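Local coordinates for protein acetyl-CoA acetyltransferase (Elizabethkingia anophelis NUHP1, PDB 6BN2) that probably catalyses the thiolase reaction that joins two acetyl-CoA molecules into acetoacetyl-CoA, or its reverse, with an acetylated cysteine as intermediate, at residues A[10-15]-A[105-110]; A[283-288]-A[305-310]; A[318-323]-A[371-376]; A[380-385]-A[394-399]. One frame throughout, in Å; residues are numbered along the deposited sequence.

Contact 1: residues A[10-15]-A[105-110]; sequences KEVFIV and MAAQAV
In the N-terminal half of the thiolase fold, V12, on strand 12-24 of the large mixed sheet, packs on the last turns of helix 98-111, against A107 and V110. The closest backbones are those of V12 and A107, their CA atoms 6.2 Å apart. V12 meets the helix with both methyls: CG1, anti to its backbone N (chi1 -173°), lies 4.1 Å from A107 CB, while CG2 sits 3.9 Å from V110 CG1. The V110 side chain comes to V12 at a slant and also reaches back along the chain, its CG1 4.1 Å from the carbonyl O of E11. The contact is apolar at its centre and turns polar at the N-terminal end, where K10 stretches out past the C-terminal part of the helix. Its ammonium forms a salt bridge with E116, just beyond the helix, and E11 is paired on the strand side with K282. On its way K10 brushes the helix end with CD, 3.7 Å from V110 O, and a water lies between K10 NZ and V110 O, 2.7 Å from V110 O, and probably links them.

Contact 2: residues A[283-288]-A[305-310]; sequences IVSYAD and PIALAK
Strand 283-288 and helix 305-310 run in roughly opposite directions, 146° between them, with their axes 6.6 Å from each other at closest approach. Y286 and A307 have the nearest CA atoms, 4.8 Å apart; Y286 turns its CB away, and the small side chains of S285, A287 and A307 lie between the backbones here. A287 points its CB into the helix, 3.5 Å from I306 CG2, and the CB of A307 lies against the backbone of Y286. Two polar links flank this apolar patch, from S285 earlier in the strand and from K310, about one helical turn past I306 and A307. The hydroxyl of S285, held between its own backbone N and carbonyl carbon (chi1 65°), donates to A307 O at 2.7 Å; it comes from above the carbonyl plane, 44° out of it. K310 starts beside S285, with CB 4.0 Å from S285 CB, then bends at chi3 to bring NZ to Y286 O at 2.9 Å, almost in line with that C=O bond. A water over the centre of the Y286 ring accepts from Y286 N and, weakly, from K310 NZ. K310 NZ also forms a salt bridge with D114 of the second subunit, and the same D114 is hydrogen-bonded to Y286 OH. The strand carbonyl and the neighbouring carboxylate would both favour a charged ammonium, so the same lysine ties helix to strand and subunit to subunit.

Contact 3: residues A[318-323]-A[371-376]; sequences IDFFEF and NVLKQN
F320 swings its ring beside its own backbone N (chi1 -71°), and N376 turns its amide the same way, which brings the two flat groups together at the C-terminal end of helix 371-375. The amide lies over one face of the ring near its rim, the planes 31° apart. N376 CB makes the closest approach, 3.4 Å from F320 CE1, and CG follows at 3.5 Å from F320 CZ. The amide is held in this pose by its own helix: N376 ND2 donates to V372 O at 2.8 Å with a nearly straight N-H...O angle of 166°, the acceptor lying close to the amide plane. V372 fills in nearer the base of the ring, its CG1 3.7 Å from F320 CG, while its other methyl, CG2, lies 4.0 Å from E322 OE1. L373 CD2 comes to the ring's edge, near its plane, 4.1 Å from F320 CD1. E322, bent at chi2, brings its carboxylate alongside V372 CG2, and its side chain also touches I365, T368 and L369 of helix 358-375. On the other side of the strand F321 faces helix 300-311. Strand 320-323, the last in order at this end of the mixed sheet within the chain, therefore lies between two helices, the alpha-beta-alpha layering characteristic of each half of the thiolase fold.

Contact 4: residues A[380-385]-A[394-399]; sequences YGAAAI and AIVIEN
The ring of Y380 leans across the side chain of E398, its partner in a non-hydrogen-bonded antiparallel pair. CE1 of the ring is 3.7 Å from E398 CB, and the extended glutamate runs on past it, with the ring and carboxylate planes 56° apart. I397 O approaches the same ring at its edge, near its plane. Further along this face of the hairpin the side chains shrink: A382 stands beside V396, and A384 meets A394 with CB atoms 4.0 Å apart. The reverse face carries the hydrogen-bonded pairs. A383 CB touches I395 CG2 at 3.9 Å, whereas I397 CG1 comes over G381, 4.0 Å from its carbonyl O. Reciprocal backbone bonds fix the register, G381 N to I397 O at 3.0 Å and I397 N to G381 O at 2.9 Å, with a like couple joining A383 and I395. C386, a predicted active-site residue, comes next after I385 on strand 380-387. The face of A382, A384, A394 and V396 is covered by helix 300-311, and that of A383 and I397 by helix 358-375; strands 320-323 and 281-290 flank the hairpin within the sheet.

From the N terminus, contact 1 closes a loop of 89 residues, bringing helix 98-111 back to strand 12-24. Contact 2 follows with a short return of helix 300-311 onto strand 281-290, contact 3 spans 47 residues from strand 320-323 to helix 358-375, and contact 4 closes the final hairpin. The four loops succeed one another, with none nested or crossed. The sheet ties them together: strand 12-24 pairs with 281-290 through V12 and I283, that strand with 391-399, and the hairpin with 320-323. Y286 also packs on A107 and Q108, so contacts 1 and 2 meet through strand and helix, near the second subunit. K374 bonded to N399 joins contacts 3 and 4.

Contact 1: residues A[10-15]-A[105-110]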
loop_
_atom_site.group_PDB
_atom_site.type_symbol
_atom_site.label_atom_id
_atom_site.label_comp_id
_atom_site.label_asym_id
_atom_site.label_seq_id
_atom_site.Cartn_x
_atom_site.Cartn_y
_atom_site.Cartn_z
ATOM N N LYS A 10 -7.661 -10.086 -21.487
ATOM C CA LYS A 10 -8.955 -10.271 -20.836
ATOM C C LYS A 10 -9.625 -8.935 -20.557
ATOM O O LYS A 10 -8.980 -7.978 -20.122
ATOM C CB LYS A 10 -8.790 -10.996 -19.497
ATOM C CG LYS A 10 -8.690 -12.488 -19.543
ATOM C CD LYS A 10 -8.803 -13.026 -18.132
ATOM C CE LYS A 10 -8.488 -14.501 -18.083
ATOM N NZ LYS A 10 -8.802 -15.066 -16.747
ATOM N N GLU A 11 -10.935 -8.893 -20.741
ATOM C CA GLU A 11 -11.692 -7.733 -20.305
ATOM C C GLU A 11 -11.890 -7.762 -18.794
ATOM O O GLU A 11 -11.885 -8.825 -18.162
ATOM C CB GLU A 11 -13.050 -7.688 -21.008
ATOM C CG GLU A 11 -12.963 -7.518 -22.510
ATOM C CD GLU A 11 -14.302 -7.748 -23.186
ATOM O OE1 GLU A 11 -14.869 -8.851 -23.026
ATOM O OE2 GLU A 11 -14.790 -6.823 -23.864
ATOM N N VAL A 12 -12.061 -6.578 -18.211
ATOM C CA VAL A 12 -12.323 -6.429 -16.787
ATOM C C VAL A 12 -13.591 -5.620 -16.630
ATOM O O VAL A 12 -13.683 -4.504 -17.155
ATOM C CB VAL A 12 -11.167 -5.728 -16.054
ATOM C CG1 VAL A 12 -11.421 -5.742 -14.538
ATOM C CG2 VAL A 12 -9.858 -6.415 -16.412
ATOM N N PHE A 13 -14.554 -6.173 -15.912
ATOM C CA PHE A 13 -15.844 -5.532 -15.712
ATOM C C PHE A 13 -16.042 -5.146 -14.259
ATOM O O PHE A 13 -15.546 -5.812 -13.352
ATOM C CB PHE A 13 -16.966 -6.467 -16.139
ATOM C CG PHE A 13 -16.974 -6.737 -17.598
ATOM C CD1 PHE A 13 -17.681 -5.900 -18.457
ATOM C CD2 PHE A 13 -16.256 -7.799 -18.126
ATOM C CE1 PHE A 13 -17.679 -6.132 -19.821
ATOM C CE2 PHE A 13 -16.252 -8.034 -19.489
ATOM C CZ PHE A 13 -16.966 -7.202 -20.334
ATOM N N ILE A 14 -16.773 -4.054 -14.048
ATOM C CA ILE A 14 -17.187 -3.625 -12.717
ATOM C C ILE A 14 -18.607 -4.120 -12.531
ATOM O O ILE A 14 -19.508 -3.705 -13.274
ATOM C CB ILE A 14 -17.113 -2.097 -12.564
ATOM C CG1 ILE A 14 -15.668 -1.617 -12.736
ATOM C CG2 ILE A 14 -17.654 -1.679 -11.191
ATOM C CD1 ILE A 14 -15.575 -0.109 -12.973
ATOM N N VAL A 15 -18.812 -5.019 -11.566
ATOM C CA VAL A 15 -20.137 -5.605 -11.373
ATOM C C VAL A 15 -20.882 -4.974 -10.201
ATOM O O VAL A 15 -22.107 -5.132 -10.110
ATOM C CB VAL A 15 -20.073 -7.145 -11.219
ATOM C CG1 VAL A 15 -19.676 -7.800 -12.550
ATOM C CG2 VAL A 15 -19.139 -7.576 -10.093
ATOM N N MET A 105 -4.689 -1.679 -10.037
ATOM C CA MET A 105 -3.917 -2.873 -9.693
ATOM C C MET A 105 -4.795 -4.115 -9.711
ATOM O O MET A 105 -4.361 -5.189 -10.117
ATOM C CB MET A 105 -3.281 -2.703 -8.310
ATOM C CG MET A 105 -2.193 -1.643 -8.273
ATOM S SD MET A 105 -1.710 -1.219 -6.590
ATOM C CE MET A 105 0.081 -1.500 -6.678
ATOM N N ALA A 106 -6.033 -3.978 -9.245
ATOM C CA ALA A 106 -6.946 -5.112 -9.273
ATOM C C ALA A 106 -7.278 -5.509 -10.707
ATOM O O ALA A 106 -7.351 -6.703 -11.030
ATOM C CB ALA A 106 -8.216 -4.771 -8.487
ATOM N N ALA A 107 -7.480 -4.517 -11.582
ATOM C CA ALA A 107 -7.718 -4.822 -12.986
ATOM C C ALA A 107 -6.518 -5.545 -13.592
ATOM O O ALA A 107 -6.677 -6.486 -14.387
ATOM C CB ALA A 107 -8.044 -3.529 -13.749
ATOM N N GLN A 108 -5.308 -5.146 -13.199
ATOM C CA GLN A 108 -4.117 -5.814 -13.704
ATOM C C GLN A 108 -4.048 -7.254 -13.222
ATOM O O GLN A 108 -3.579 -8.125 -13.957
ATOM C CB GLN A 108 -2.860 -5.045 -13.290
ATOM C CG GLN A 108 -2.770 -3.694 -14.013
ATOM C CD GLN A 108 -1.675 -2.800 -13.498
ATOM O OE1 GLN A 108 -1.485 -2.663 -12.300
ATOM N NE2 GLN A 108 -0.928 -2.196 -14.409
ATOM N N ALA A 109 -4.501 -7.523 -11.992
ATOM C CA ALA A 109 -4.544 -8.905 -11.505
ATOM C C ALA A 109 -5.498 -9.758 -12.338
ATOM O O ALA A 109 -5.227 -10.946 -12.586
ATOM C CB ALA A 109 -4.955 -8.939 -10.029
ATOM N N VAL A 110 -6.618 -9.177 -12.782
ATOM C CA VAL A 110 -7.527 -9.905 -13.674
ATOM C C VAL A 110 -6.881 -10.108 -15.045
ATOM O O VAL A 110 -6.891 -11.218 -15.596
ATOM C CB VAL A 110 -8.882 -9.178 -13.800
ATOM C CG1 VAL A 110 -9.815 -9.923 -14.799
ATOM C CG2 VAL A 110 -9.575 -9.072 -12.439
HETATM O O HOH W 1 -7.968 -13.593 -14.848
#

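Contact 2: residues A[283-288]-A[305-310]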
loop_
_atom_site.group_PDB
_atom_site.type_symbol
_atom_site.label_atom_id
_atom_site.label_comp_id
_atom_site.label_asym_id
_atom_site.label_seq_id
_atom_site.Cartn_x
_atom_site.Cartn_y
_atom_site.Cartn_z
ATOM N N ILE A 283 -13.979 -1.647 -17.660
ATOM C CA ILE A 283 -12.779 -0.821 -17.552
ATOM C C ILE A 283 -12.075 -0.865 -18.901
ATOM O O ILE A 283 -11.700 -1.937 -19.375
ATOM C CB ILE A 283 -11.857 -1.301 -16.423
ATOM C CG1 ILE A 283 -12.538 -1.069 -15.067
ATOM C CG2 ILE A 283 -10.517 -0.551 -16.478
ATOM C CD1 ILE A 283 -11.773 -1.675 -13.867
ATOM N N VAL A 284 -11.923 0.292 -19.538
ATOM C CA VAL A 284 -11.345 0.330 -20.880
ATOM C C VAL A 284 -9.826 0.452 -20.822
ATOM O O VAL A 284 -9.111 -0.288 -21.510
ATOM C CB VAL A 284 -11.960 1.484 -21.688
ATOM C CG1 VAL A 284 -11.316 1.566 -23.063
ATOM C CG2 VAL A 284 -13.479 1.306 -21.807
ATOM N N SER A 285 -9.339 1.382 -20.000
ATOM C CA SER A 285 -7.913 1.653 -19.873
ATOM C C SER A 285 -7.674 2.479 -18.618
ATOM O O SER A 285 -8.610 2.973 -17.979
ATOM C CB SER A 285 -7.375 2.400 -21.091
ATOM O OG SER A 285 -7.985 3.687 -21.143
ATOM N N TYR A 286 -6.397 2.645 -18.289
ATOM C CA TYR A 286 -6.021 3.414 -17.107
ATOM C C TYR A 286 -4.555 3.778 -17.258
ATOM O O TYR A 286 -3.832 3.183 -18.064
ATOM C CB TYR A 286 -6.262 2.632 -15.788
ATOM C CG TYR A 286 -5.811 1.207 -15.948
ATOM C CD1 TYR A 286 -4.464 0.877 -15.828
ATOM C CD2 TYR A 286 -6.707 0.209 -16.302
ATOM C CE1 TYR A 286 -4.024 -0.409 -16.057
ATOM C CE2 TYR A 286 -6.276 -1.088 -16.526
ATOM C CZ TYR A 286 -4.936 -1.384 -16.402
ATOM O OH TYR A 286 -4.477 -2.664 -16.655
ATOM N N ALA A 287 -4.118 4.752 -16.461
ATOM C CA ALA A 287 -2.726 5.186 -16.551
ATOM C C ALA A 287 -2.359 6.006 -15.327
ATOM O O ALA A 287 -3.214 6.647 -14.708
ATOM C CB ALA A 287 -2.468 6.036 -17.812
ATOM N N ASP A 288 -1.073 5.989 -15.007
ATOM C CA ASP A 288 -0.480 6.901 -14.042
ATOM C C ASP A 288 0.428 7.873 -14.783
ATOM O O ASP A 288 1.020 7.535 -15.815
ATOM C CB ASP A 288 0.367 6.156 -13.004
ATOM C CG ASP A 288 -0.425 5.142 -12.212
ATOM O OD1 ASP A 288 -1.374 5.546 -11.523
ATOM O OD2 ASP A 288 -0.127 3.922 -12.312
ATOM N N PRO A 305 -4.590 11.906 -20.939
ATOM C CA PRO A 305 -4.223 11.596 -22.329
ATOM C C PRO A 305 -3.526 10.259 -22.491
ATOM O O PRO A 305 -3.704 9.612 -23.531
ATOM C CB PRO A 305 -3.302 12.765 -22.718
ATOM C CG PRO A 305 -3.811 13.906 -21.853
ATOM C CD PRO A 305 -4.112 13.242 -20.530
ATOM N N ILE A 306 -2.747 9.814 -21.498
ATOM C CA ILE A 306 -2.121 8.496 -21.605
ATOM C C ILE A 306 -3.183 7.409 -21.607
ATOM O O ILE A 306 -3.141 6.472 -22.421
ATOM C CB ILE A 306 -1.106 8.276 -20.470
ATOM C CG1 ILE A 306 -0.016 9.348 -20.513
ATOM C CG2 ILE A 306 -0.494 6.880 -20.607
ATOM C CD1 ILE A 306 0.953 9.267 -19.345
ATOM N N ALA A 307 -4.147 7.516 -20.690
ATOM C CA ALA A 307 -5.232 6.539 -20.645
ATOM C C ALA A 307 -6.045 6.570 -21.931
ATOM O O ALA A 307 -6.440 5.519 -22.451
ATOM C CB ALA A 307 -6.129 6.785 -19.428
ATOM N N LEU A 308 -6.313 7.764 -22.467
ATOM C CA LEU A 308 -7.058 7.831 -23.723
ATOM C C LEU A 308 -6.306 7.142 -24.848
ATOM O O LEU A 308 -6.900 6.398 -25.633
ATOM C CB LEU A 308 -7.357 9.283 -24.096
ATOM C CG LEU A 308 -8.345 9.968 -23.149
ATOM C CD1 LEU A 308 -8.443 11.464 -23.483
ATOM C CD2 LEU A 308 -9.713 9.305 -23.266
ATOM N N ALA A 309 -4.994 7.374 -24.946
ATOM C CA ALA A 309 -4.235 6.740 -26.017
ATOM C C ALA A 309 -4.251 5.223 -25.875
ATOM O O ALA A 309 -4.350 4.497 -26.874
ATOM C CB ALA A 309 -2.802 7.270 -26.034
ATOM N N LYS A 310 -4.170 4.729 -24.642
ATOM C CA LYS A 310 -4.260 3.291 -24.418
ATOM C C LYS A 310 -5.629 2.746 -24.808
ATOM O O LYS A 310 -5.725 1.612 -25.293
ATOM C CB LYS A 310 -3.935 2.981 -22.955
ATOM C CG LYS A 310 -2.453 3.209 -22.649
ATOM C CD LYS A 310 -2.182 3.048 -21.156
ATOM C CE LYS A 310 -2.173 1.573 -20.742
ATOM N NZ LYS A 310 -1.885 1.434 -19.270
HETATM O O HOH W 2 -4.902 0.285 -19.533
#

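Contact 3: residues A[318-323]-A[371-376]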
loop_
_atom_site.group_PDB
_atom_site.type_symbol
_atom_site.label_atom_id
_atom_site.label_comp_id
_atom_site.label_asym_id
_atom_site.label_seq_id
_atom_site.Cartn_x
_atom_site.Cartn_y
_atom_site.Cartn_z
ATOM N N ILE A 318 -15.262 11.113 -24.843
ATOM C CA ILE A 318 -15.675 10.981 -23.450
ATOM C C ILE A 318 -16.918 11.827 -23.214
ATOM O O ILE A 318 -16.934 13.024 -23.526
ATOM C CB ILE A 318 -14.553 11.404 -22.494
ATOM C CG1 ILE A 318 -13.263 10.617 -22.770
ATOM C CG2 ILE A 318 -15.037 11.235 -21.055
ATOM C CD1 ILE A 318 -13.411 9.089 -22.630
ATOM N N ASP A 319 -17.970 11.201 -22.673
ATOM C CA ASP A 319 -19.219 11.918 -22.439
ATOM C C ASP A 319 -19.206 12.682 -21.118
ATOM O O ASP A 319 -19.727 13.802 -21.044
ATOM C CB ASP A 319 -20.391 10.937 -22.453
ATOM C CG ASP A 319 -20.643 10.343 -23.836
ATOM O OD1 ASP A 319 -20.458 11.069 -24.835
ATOM O OD2 ASP A 319 -21.044 9.161 -23.930
ATOM N N PHE A 320 -18.641 12.086 -20.069
ATOM C CA PHE A 320 -18.630 12.701 -18.747
ATOM C C PHE A 320 -17.317 12.407 -18.056
ATOM O O PHE A 320 -16.709 11.356 -18.272
ATOM C CB PHE A 320 -19.805 12.210 -17.883
ATOM C CG PHE A 320 -21.112 12.750 -18.348
ATOM C CD1 PHE A 320 -21.887 12.047 -19.268
ATOM C CD2 PHE A 320 -21.533 14.006 -17.936
ATOM C CE1 PHE A 320 -23.085 12.588 -19.753
ATOM C CE2 PHE A 320 -22.738 14.548 -18.402
ATOM C CZ PHE A 320 -23.511 13.840 -19.313
ATOM N N PHE A 321 -16.904 13.347 -17.202
ATOM C CA PHE A 321 -15.629 13.284 -16.494
ATOM C C PHE A 321 -15.864 13.441 -15.002
ATOM O O PHE A 321 -16.735 14.210 -14.581
ATOM C CB PHE A 321 -14.674 14.411 -16.914
ATOM C CG PHE A 321 -14.354 14.436 -18.377
ATOM C CD1 PHE A 321 -15.215 15.059 -19.277
ATOM C CD2 PHE A 321 -13.173 13.873 -18.853
ATOM C CE1 PHE A 321 -14.915 15.111 -20.637
ATOM C CE2 PHE A 321 -12.861 13.914 -20.218
ATOM C CZ PHE A 321 -13.731 14.534 -21.106
ATOM N N GLU A 322 -15.033 12.762 -14.204
ATOM C CA GLU A 322 -14.943 13.028 -12.767
ATOM C C GLU A 322 -13.489 13.350 -12.476
ATOM O O GLU A 322 -12.635 12.465 -12.569
ATOM C CB GLU A 322 -15.399 11.832 -11.931
ATOM C CG GLU A 322 -16.891 11.629 -11.906
ATOM C CD GLU A 322 -17.587 12.595 -10.965
ATOM O OE1 GLU A 322 -18.691 13.056 -11.322
ATOM O OE2 GLU A 322 -17.047 12.883 -9.875
ATOM N N PHE A 323 -13.204 14.610 -12.164
ATOM C CA PHE A 323 -11.880 15.053 -11.730
ATOM C C PHE A 323 -11.974 15.431 -10.260
ATOM O O PHE A 323 -12.752 16.325 -9.908
ATOM C CB PHE A 323 -11.408 16.270 -12.528
ATOM C CG PHE A 323 -10.825 15.953 -13.861
ATOM C CD1 PHE A 323 -9.482 15.629 -13.979
ATOM C CD2 PHE A 323 -11.592 16.053 -15.008
ATOM C CE1 PHE A 323 -8.920 15.361 -15.224
ATOM C CE2 PHE A 323 -11.043 15.782 -16.246
ATOM C CZ PHE A 323 -9.710 15.434 -16.357
ATOM N N ASN A 371 -22.493 6.015 -12.088
ATOM C CA ASN A 371 -23.883 6.422 -11.993
ATOM C C ASN A 371 -24.176 7.663 -12.817
ATOM O O ASN A 371 -25.262 7.766 -13.380
ATOM C CB ASN A 371 -24.238 6.593 -10.519
ATOM C CG ASN A 371 -24.310 5.252 -9.831
ATOM O OD1 ASN A 371 -23.347 4.799 -9.172
ATOM N ND2 ASN A 371 -25.409 4.563 -10.053
ATOM N N VAL A 372 -23.227 8.595 -12.927
ATOM C CA VAL A 372 -23.398 9.724 -13.843
ATOM C C VAL A 372 -23.647 9.228 -15.265
ATOM O O VAL A 372 -24.544 9.717 -15.967
ATOM C CB VAL A 372 -22.175 10.657 -13.789
ATOM C CG1 VAL A 372 -22.161 11.576 -15.019
ATOM C CG2 VAL A 372 -22.150 11.478 -12.491
ATOM N N LEU A 373 -22.854 8.245 -15.715
ATOM C CA LEU A 373 -23.052 7.734 -17.072
ATOM C C LEU A 373 -24.441 7.120 -17.248
ATOM O O LEU A 373 -25.096 7.340 -18.271
ATOM C CB LEU A 373 -21.963 6.718 -17.427
ATOM C CG LEU A 373 -20.538 7.254 -17.474
ATOM C CD1 LEU A 373 -19.601 6.064 -17.730
ATOM C CD2 LEU A 373 -20.379 8.325 -18.563
ATOM N N LYS A 374 -24.914 6.353 -16.266
ATOM C CA LYS A 374 -26.235 5.742 -16.396
ATOM C C LYS A 374 -27.336 6.792 -16.339
ATOM O O LYS A 374 -28.308 6.716 -17.101
ATOM C CB LYS A 374 -26.423 4.681 -15.312
ATOM C CG LYS A 374 -25.509 3.482 -15.541
ATOM C CD LYS A 374 -25.687 2.393 -14.497
ATOM C CE LYS A 374 -24.734 1.246 -14.800
ATOM N NZ LYS A 374 -24.964 0.718 -16.179
ATOM N N GLN A 375 -27.183 7.792 -15.461
ATOM C CA GLN A 375 -28.190 8.845 -15.329
ATOM C C GLN A 375 -28.344 9.647 -16.609
ATOM O O GLN A 375 -29.422 10.200 -16.877
ATOM C CB GLN A 375 -27.815 9.771 -14.170
ATOM C CG GLN A 375 -28.001 9.090 -12.806
ATOM C CD GLN A 375 -27.149 9.688 -11.706
ATOM O OE1 GLN A 375 -26.547 10.747 -11.868
ATOM N NE2 GLN A 375 -27.083 8.991 -10.574
ATOM N N ASN A 376 -27.290 9.714 -17.411
ATOM C CA ASN A 376 -27.286 10.505 -18.631
ATOM C C ASN A 376 -27.278 9.647 -19.893
ATOM O O ASN A 376 -27.064 10.183 -20.983
ATOM C CB ASN A 376 -26.087 11.457 -18.595
ATOM C CG ASN A 376 -26.239 12.527 -17.528
ATOM O OD1 ASN A 376 -26.901 13.539 -17.759
ATOM N ND2 ASN A 376 -25.660 12.303 -16.353
#

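Contact 4: residues A[380-385]-A[394-399]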
loop_
_atom_site.group_PDB
_atom_site.type_symbol
_atom_site.label_atom_id
_atom_site.label_comp_id
_atom_site.label_asym_id
_atom_site.label_seq_id
_atom_site.Cartn_x
_atom_site.Cartn_y
_atom_site.Cartn_z
ATOM N N TYR A 380 -18.909 6.482 -22.787
ATOM C CA TYR A 380 -17.591 6.535 -22.166
ATOM C C TYR A 380 -17.503 7.614 -21.092
ATOM O O TYR A 380 -17.987 8.739 -21.270
ATOM C CB TYR A 380 -16.509 6.778 -23.218
ATOM C CG TYR A 380 -16.319 5.643 -24.194
ATOM C CD1 TYR A 380 -15.951 4.375 -23.746
ATOM C CD2 TYR A 380 -16.476 5.842 -25.556
ATOM C CE1 TYR A 380 -15.770 3.331 -24.636
ATOM C CE2 TYR A 380 -16.289 4.809 -26.450
ATOM C CZ TYR A 380 -15.932 3.558 -25.984
ATOM O OH TYR A 380 -15.747 2.535 -26.882
ATOM N N GLY A 381 -16.849 7.271 -19.983
ATOM C CA GLY A 381 -16.512 8.245 -18.966
ATOM C C GLY A 381 -15.045 8.138 -18.599
ATOM O O GLY A 381 -14.395 7.114 -18.819
ATOM N N ALA A 382 -14.522 9.217 -18.025
ATOM C CA ALA A 382 -13.153 9.187 -17.523
ATOM C C ALA A 382 -13.099 9.817 -16.140
ATOM O O ALA A 382 -13.781 10.808 -15.870
ATOM C CB ALA A 382 -12.178 9.921 -18.459
ATOM N N ALA A 383 -12.287 9.240 -15.264
ATOM C CA ALA A 383 -12.054 9.797 -13.941
ATOM C C ALA A 383 -10.559 9.985 -13.752
ATOM O O ALA A 383 -9.768 9.192 -14.246
ATOM C CB ALA A 383 -12.585 8.882 -12.835
ATOM N N ALA A 384 -10.183 11.032 -13.019
ATOM C CA ALA A 384 -8.765 11.273 -12.764
ATOM C C ALA A 384 -8.612 11.983 -11.434
ATOM O O ALA A 384 -9.503 12.711 -10.999
ATOM C CB ALA A 384 -8.121 12.115 -13.884
ATOM N N ILE A 385 -7.472 11.754 -10.780
ATOM C CA ILE A 385 -7.245 12.290 -9.441
ATOM C C ILE A 385 -5.752 12.535 -9.261
ATOM O O ILE A 385 -4.926 11.703 -9.649
ATOM C CB ILE A 385 -7.837 11.346 -8.372
ATOM C CG1 ILE A 385 -7.683 11.924 -6.954
ATOM C CG2 ILE A 385 -7.189 9.931 -8.440
ATOM C CD1 ILE A 385 -8.704 11.307 -5.961
ATOM N N ALA A 394 -5.531 8.006 -13.812
ATOM C CA ALA A 394 -6.712 8.222 -14.644
ATOM C C ALA A 394 -7.254 6.883 -15.114
ATOM O O ALA A 394 -6.496 5.933 -15.334
ATOM C CB ALA A 394 -6.392 9.098 -15.870
ATOM N N ILE A 395 -8.573 6.813 -15.302
ATOM C CA ILE A 395 -9.199 5.579 -15.749
ATOM C C ILE A 395 -10.340 5.929 -16.699
ATOM O O ILE A 395 -11.032 6.938 -16.514
ATOM C CB ILE A 395 -9.672 4.734 -14.542
ATOM C CG1 ILE A 395 -10.181 3.362 -14.991
ATOM C CG2 ILE A 395 -10.737 5.502 -13.697
ATOM C CD1 ILE A 395 -10.413 2.413 -13.796
ATOM N N VAL A 396 -10.493 5.122 -17.750
ATOM C CA VAL A 396 -11.562 5.271 -18.737
ATOM C C VAL A 396 -12.485 4.072 -18.595
ATOM O O VAL A 396 -12.014 2.926 -18.572
ATOM C CB VAL A 396 -10.981 5.361 -20.163
ATOM C CG1 VAL A 396 -12.110 5.444 -21.202
ATOM C CG2 VAL A 396 -10.045 6.567 -20.273
ATOM N N ILE A 397 -13.797 4.320 -18.493
ATOM C CA ILE A 397 -14.739 3.217 -18.374
ATOM C C ILE A 397 -15.805 3.361 -19.443
ATOM O O ILE A 397 -16.023 4.439 -20.002
ATOM C CB ILE A 397 -15.397 3.121 -16.980
ATOM C CG1 ILE A 397 -16.279 4.336 -16.705
ATOM C CG2 ILE A 397 -14.342 2.910 -15.887
ATOM C CD1 ILE A 397 -17.056 4.236 -15.376
ATOM N N GLU A 398 -16.445 2.237 -19.753
ATOM C CA GLU A 398 -17.535 2.197 -20.717
ATOM C C GLU A 398 -18.786 1.754 -19.980
ATOM O O GLU A 398 -18.821 0.660 -19.411
ATOM C CB GLU A 398 -17.230 1.253 -21.883
ATOM C CG GLU A 398 -18.396 1.191 -22.896
ATOM C CD GLU A 398 -18.220 0.102 -23.948
ATOM O OE1 GLU A 398 -17.130 -0.511 -24.008
ATOM O OE2 GLU A 398 -19.178 -0.140 -24.714
ATOM N N ASN A 399 -19.795 2.610 -19.970
ATOM C CA ASN A 399 -21.082 2.232 -19.403
ATOM C C ASN A 399 -21.717 1.113 -20.222
ATOM O O ASN A 399 -21.739 1.163 -21.457
ATOM C CB ASN A 399 -21.999 3.455 -19.361
ATOM C CG ASN A 399 -23.389 3.125 -18.824
ATOM O OD1 ASN A 399 -23.530 2.312 -17.905
ATOM N ND2 ASN A 399 -24.426 3.751 -19.404
#